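Local coordinates for protein GrgF (PDB 6LZH) that acts as a polyketide transferase of the alpha/beta hydrolase fold in the biosynthesis of gregatin A, a fungal polyketide with an alkylated furanone core, at residues A[135-140]-A[233-238]; A[109-114]-A[129-134]. All blocks are in the same frame, centred on the assembly; numbering follows the deposited sequence.

Contact 1 (A[135-140]-A[233-238]); sequences IAVAPL and MMVTPE
Ala136 and Val235 join two neighbouring parallel strands in the central sheet of the alpha/beta hydrolase fold. Val235 N donates to Ala136 O at 2.8 Å, while Met233 O and Val235 O accept from Ala136 N and Ala138 N. Ile135, Val137 and Val235, beta-branched residues suited to extended strands, share one face; Val137 CG2 lies 4.1 Å from Val235 CB, the two side chains side by side.

Met234 leaves from the other face. Its CB passes Ala136 O, and CG, anti to the backbone N (chi1 -168°), sits 3.8 Å from Ala136 O and 4.1 Å from Pro139 CD. SD lies 4.1 Å from Pro139 CG, and the bend at chi3 (-69°) keeps CE as near to it. Flexible and apolar, the thioether slants across Pro139 where the chain leaves the strand. Shortening the side chain to an alanine here is likely to strip Pro139 of its SD and CE contacts and open a gap toward Phe252 of helix 245-254.

Ala138, with phi and psi both positive, turns the chain beside the probable active-site residues Asp240 and His269, where a small methyl fits; its CB packs 3.7 Å from Pro237 CD.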
loop_
_atom_site.group_PDB
_atom_site.type_symbol
_atom_site.label_atom_id
_atom_site.label_comp_id
_atom_site.label_asym_id
_atom_site.label_seq_id
_atom_site.Cartn_x
_atom_site.Cartn_y
_atom_site.Cartn_z
ATOM N N ILE A 135 -13.989 13.322 -9.928
ATOM C CA ILE A 135 -13.533 14.712 -9.868
ATOM C C ILE A 135 -12.569 14.867 -8.701
ATOM O O ILE A 135 -12.913 14.534 -7.557
ATOM C CB ILE A 135 -14.708 15.696 -9.703
ATOM C CG1 ILE A 135 -15.698 15.572 -10.875
ATOM C CG2 ILE A 135 -14.152 17.137 -9.542
ATOM C CD1 ILE A 135 -17.049 16.318 -10.611
ATOM N N ALA A 136 -11.373 15.396 -8.982
ATOM C CA ALA A 136 -10.384 15.694 -7.952
ATOM C C ALA A 136 -10.180 17.204 -7.882
ATOM O O ALA A 136 -9.810 17.833 -8.878
ATOM C CB ALA A 136 -9.056 14.979 -8.236
ATOM N N VAL A 137 -10.434 17.783 -6.715
ATOM C CA VAL A 137 -10.268 19.215 -6.491
ATOM C C VAL A 137 -9.034 19.441 -5.634
ATOM O O VAL A 137 -8.962 18.951 -4.499
ATOM C CB VAL A 137 -11.508 19.824 -5.821
ATOM C CG1 VAL A 137 -11.266 21.293 -5.585
ATOM C CG2 VAL A 137 -12.766 19.573 -6.664
ATOM N N ALA A 138 -8.075 20.224 -6.169
ATOM C CA ALA A 138 -6.799 20.519 -5.543
ATOM C C ALA A 138 -6.185 19.283 -4.878
ATOM O O ALA A 138 -5.864 19.330 -3.681
ATOM C CB ALA A 138 -6.960 21.662 -4.543
ATOM N N PRO A 139 -5.998 18.171 -5.605
ATOM C CA PRO A 139 -5.556 16.932 -4.945
ATOM C C PRO A 139 -4.155 17.039 -4.371
ATOM O O PRO A 139 -3.262 17.652 -4.960
ATOM C CB PRO A 139 -5.607 15.892 -6.065
ATOM C CG PRO A 139 -5.468 16.688 -7.345
ATOM C CD PRO A 139 -6.270 17.957 -7.040
ATOM N N LEU A 140 -3.971 16.422 -3.203
ATOM C CA LEU A 140 -2.651 16.327 -2.583
ATOM C C LEU A 140 -1.916 15.164 -3.241
ATOM O O LEU A 140 -2.387 14.026 -3.185
ATOM C CB LEU A 140 -2.793 16.119 -1.073
ATOM C CG LEU A 140 -1.628 15.727 -0.155
ATOM C CD1 LEU A 140 -0.346 16.447 -0.520
ATOM C CD2 LEU A 140 -2.025 16.062 1.278
ATOM N N MET A 233 -11.862 14.374 -13.998
ATOM C CA MET A 233 -11.672 15.812 -14.059
ATOM C C MET A 233 -10.789 16.260 -12.910
ATOM O O MET A 233 -11.036 15.897 -11.755
ATOM C CB MET A 233 -13.010 16.543 -13.993
ATOM C CG MET A 233 -12.838 18.020 -13.930
ATOM S SD MET A 233 -14.473 18.820 -13.974
ATOM C CE MET A 233 -13.972 20.540 -13.973
ATOM N N MET A 234 -9.783 17.070 -13.212
ATOM C CA MET A 234 -9.013 17.705 -12.159
ATOM C C MET A 234 -9.336 19.186 -12.107
ATOM O O MET A 234 -9.442 19.848 -13.152
ATOM C CB MET A 234 -7.508 17.532 -12.361
ATOM C CG MET A 234 -6.739 17.933 -11.101
ATOM S SD MET A 234 -4.983 17.618 -11.294
ATOM C CE MET A 234 -4.921 15.823 -11.298
ATOM N N VAL A 235 -9.461 19.702 -10.888
ATOM C CA VAL A 235 -9.749 21.115 -10.640
ATOM C C VAL A 235 -8.615 21.674 -9.802
ATOM O O VAL A 235 -8.503 21.373 -8.602
ATOM C CB VAL A 235 -11.102 21.315 -9.953
ATOM C CG1 VAL A 235 -11.340 22.801 -9.679
ATOM C CG2 VAL A 235 -12.200 20.721 -10.826
ATOM N N THR A 236 -7.766 22.481 -10.435
ATOM C CA THR A 236 -6.471 22.847 -9.878
ATOM C C THR A 236 -6.421 24.356 -9.683
ATOM O O THR A 236 -6.512 25.106 -10.671
ATOM C CB THR A 236 -5.340 22.379 -10.808
ATOM O OG1 THR A 236 -5.271 20.946 -10.802
ATOM C CG2 THR A 236 -4.001 22.939 -10.368
ATOM N N PRO A 237 -6.290 24.849 -8.454
ATOM C CA PRO A 237 -6.069 26.284 -8.270
ATOM C C PRO A 237 -4.754 26.675 -8.924
ATOM O O PRO A 237 -3.781 25.920 -8.882
ATOM C CB PRO A 237 -6.030 26.451 -6.745
ATOM C CG PRO A 237 -6.733 25.199 -6.185
ATOM C CD PRO A 237 -6.323 24.120 -7.168
ATOM N N GLU A 238 -4.750 27.840 -9.587
ATOM C CA GLU A 238 -3.557 28.270 -10.319
ATOM C C GLU A 238 -2.389 28.541 -9.380
ATOM O O GLU A 238 -1.229 28.293 -9.737
ATOM C CB GLU A 238 -3.854 29.518 -11.158
ATOM C CG GLU A 238 -2.610 30.190 -11.781
ATOM C CD GLU A 238 -2.916 31.551 -12.428
ATOM O OE1 GLU A 238 -4.050 32.055 -12.301
ATOM O OE2 GLU A 238 -2.007 32.135 -13.051
#

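Contact 2 (A[109-114]-A[129-134]); sequences IALWGL and KRVAAA
Ile109 O and Leu111 N bond to the backbone of 129-134 in parallel register, with Leu111 opposite Ala134. Ala132 N donates to Ile109 O at 2.7 Å, and Leu111 N donates to Ala133 O at 2.9 Å. On the N-terminal side of these bonds a water accepts from Ile109 N and donates to Arg130 O at 2.7 Å, bridging strand 108-114 to the loop that leads into strand 133-137.

Leu111 and Val131 carry most of the side-chain contact, crossing at about a right angle. Leu111 CG lies 3.8 Å from Val131 CG1, and Leu111 CD1 is equally close to Val131 CG2, so both valine methyls meet the leucine's branched end. With CG beside its own backbone N (chi1 -57°), Leu111 turns that end back toward Val131. A branched leucine can touch both methyls at once, and the two methyls of valine, both at the first branch, present a broad apolar surface to it.

Alanine suits positions where the side chain lies against a carbonyl of the partner backbone. Ala110 CB sits 3.4 Å from Ala133 O, and Ala132 CB 3.6 Å from Ile109 O; their single methyls fit against the partner backbone.

Strand 108-114, helix 116-127 and strand 133-137 form a right-handed beta-alpha-beta crossover, which this contact closes. Thr121 of that helix touches both Leu111 and Ala134, whereas Met292 of helix 277-292 packs on Ala110 and Ala133 across the sheet. Arg130 reaches away to a salt bridge with Asp128 and to Thr96 and His92 O, while strand 32-38 flanks 109-114 through backbone bonds from Ala110 and Trp112.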
loop_
_atom_site.group_PDB
_atom_site.type_symbol
_atom_site.label_atom_id
_atom_site.label_comp_id
_atom_site.label_asym_id
_atom_site.label_seq_id
_atom_site.Cartn_x
_atom_site.Cartn_y
_atom_site.Cartn_z
ATOM N N ILE A 109 -22.778 6.766 -10.755
ATOM C CA ILE A 109 -22.148 6.972 -9.456
ATOM C C ILE A 109 -20.779 7.571 -9.699
ATOM O O ILE A 109 -19.919 6.932 -10.318
ATOM C CB ILE A 109 -22.048 5.668 -8.660
ATOM C CG1 ILE A 109 -23.460 5.183 -8.305
ATOM C CG2 ILE A 109 -21.207 5.893 -7.396
ATOM C CD1 ILE A 109 -23.498 3.839 -7.596
ATOM N N ALA A 110 -20.584 8.795 -9.226
ATOM C CA ALA A 110 -19.330 9.510 -9.397
ATOM C C ALA A 110 -18.617 9.654 -8.052
ATOM O O ALA A 110 -19.217 9.522 -6.985
ATOM C CB ALA A 110 -19.585 10.880 -10.043
ATOM N N LEU A 111 -17.308 9.874 -8.113
ATOM C CA LEU A 111 -16.495 10.154 -6.941
ATOM C C LEU A 111 -15.987 11.585 -7.031
ATOM O O LEU A 111 -15.628 12.050 -8.118
ATOM C CB LEU A 111 -15.299 9.196 -6.853
ATOM C CG LEU A 111 -15.594 7.691 -6.823
ATOM C CD1 LEU A 111 -14.278 6.908 -6.693
ATOM C CD2 LEU A 111 -16.565 7.368 -5.682
ATOM N N TRP A 112 -15.907 12.253 -5.885
ATOM C CA TRP A 112 -15.455 13.638 -5.806
ATOM C C TRP A 112 -14.582 13.756 -4.569
ATOM O O TRP A 112 -14.929 13.233 -3.513
ATOM C CB TRP A 112 -16.666 14.582 -5.724
ATOM C CG TRP A 112 -16.430 16.084 -5.671
ATOM C CD1 TRP A 112 -16.687 16.995 -6.675
ATOM C CD2 TRP A 112 -16.000 16.849 -4.546
ATOM N NE1 TRP A 112 -16.389 18.272 -6.250
ATOM C CE2 TRP A 112 -15.969 18.213 -4.947
ATOM C CE3 TRP A 112 -15.613 16.519 -3.240
ATOM C CZ2 TRP A 112 -15.579 19.239 -4.079
ATOM C CZ3 TRP A 112 -15.214 17.548 -2.380
ATOM C CH2 TRP A 112 -15.206 18.881 -2.803
ATOM N N GLY A 113 -13.457 14.435 -4.677
ATOM C CA GLY A 113 -12.561 14.546 -3.536
ATOM C C GLY A 113 -11.837 15.868 -3.524
ATOM O O GLY A 113 -11.443 16.388 -4.574
ATOM N N LEU A 114 -11.626 16.400 -2.316
ATOM C CA LEU A 114 -10.878 17.635 -2.108
ATOM C C LEU A 114 -9.571 17.314 -1.391
ATOM O O LEU A 114 -9.559 16.590 -0.392
ATOM C CB LEU A 114 -11.701 18.633 -1.282
ATOM C CG LEU A 114 -10.974 19.898 -0.825
ATOM C CD1 LEU A 114 -10.572 20.790 -2.027
ATOM C CD2 LEU A 114 -11.834 20.681 0.141
ATOM N N LYS A 129 -14.171 0.098 -11.932
ATOM C CA LYS A 129 -14.887 0.499 -13.141
ATOM C C LYS A 129 -16.400 0.591 -12.951
ATOM O O LYS A 129 -17.105 0.898 -13.919
ATOM C CB LYS A 129 -14.553 -0.472 -14.288
ATOM C CG LYS A 129 -13.098 -0.419 -14.681
ATOM C CD LYS A 129 -12.714 0.983 -15.122
ATOM C CE LYS A 129 -11.218 1.200 -14.968
ATOM N NZ LYS A 129 -10.881 2.351 -14.093
ATOM N N ARG A 130 -16.921 0.322 -11.745
ATOM C CA ARG A 130 -18.304 0.671 -11.444
ATOM C C ARG A 130 -18.491 2.173 -11.287
ATOM O O ARG A 130 -19.630 2.644 -11.301
ATOM C CB ARG A 130 -18.776 -0.040 -10.170
ATOM C CG ARG A 130 -18.618 -1.579 -10.229
ATOM C CD ARG A 130 -18.850 -2.193 -8.855
ATOM N NE ARG A 130 -17.933 -1.622 -7.871
ATOM C CZ ARG A 130 -18.077 -1.744 -6.555
ATOM N NH1 ARG A 130 -19.100 -2.441 -6.053
ATOM N NH2 ARG A 130 -17.191 -1.173 -5.743
ATOM N N VAL A 131 -17.408 2.933 -11.138
ATOM C CA VAL A 131 -17.491 4.384 -10.997
ATOM C C VAL A 131 -17.683 4.987 -12.383
ATOM O O VAL A 131 -16.958 4.640 -13.325
ATOM C CB VAL A 131 -16.223 4.922 -10.303
ATOM C CG1 VAL A 131 -16.158 6.441 -10.353
ATOM C CG2 VAL A 131 -16.153 4.400 -8.859
ATOM N N ALA A 132 -18.660 5.889 -12.518
ATOM C CA ALA A 132 -18.957 6.463 -13.820
ATOM C C ALA A 132 -18.091 7.670 -14.149
ATOM O O ALA A 132 -17.877 7.957 -15.331
ATOM C CB ALA A 132 -20.437 6.850 -13.899
ATOM N N ALA A 133 -17.563 8.359 -13.135
ATOM C CA ALA A 133 -16.814 9.600 -13.331
ATOM C C ALA A 133 -16.152 9.959 -12.012
ATOM O O ALA A 133 -16.615 9.555 -10.948
ATOM C CB ALA A 133 -17.727 10.749 -13.808
ATOM N N ALA A 134 -15.064 10.731 -12.092
ATOM C CA ALA A 134 -14.319 11.114 -10.902
ATOM C C ALA A 134 -13.883 12.565 -11.030
ATOM O O ALA A 134 -13.449 12.983 -12.106
ATOM C CB ALA A 134 -13.083 10.223 -10.688
HETATM O O HOH W 1 -21.645 4.311 -12.073
#

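How the contacts relate
Strand 133-137 is common to both contacts: contact 2 uses its beginning against 109-114, and contact 1 its end against 233-238. Probable backbone bonds from Ile135 N to Leu111 O and from Val137 N to Gly113 O continue the pairing between them, so the three strands form one parallel stretch of sheet. All touching residues of contact 1 are buried, and it ends near the probable catalytic residues; contact 2 is also mainly buried, but Arg130 and Ala132 are partly exposed, and Arg130 packs on Met158 of the second subunit. Both rest on backbone bonds and apolar packing; contact 2 has in addition a water that joins Ile109 N to Arg130 O in the loop before strand 133-137.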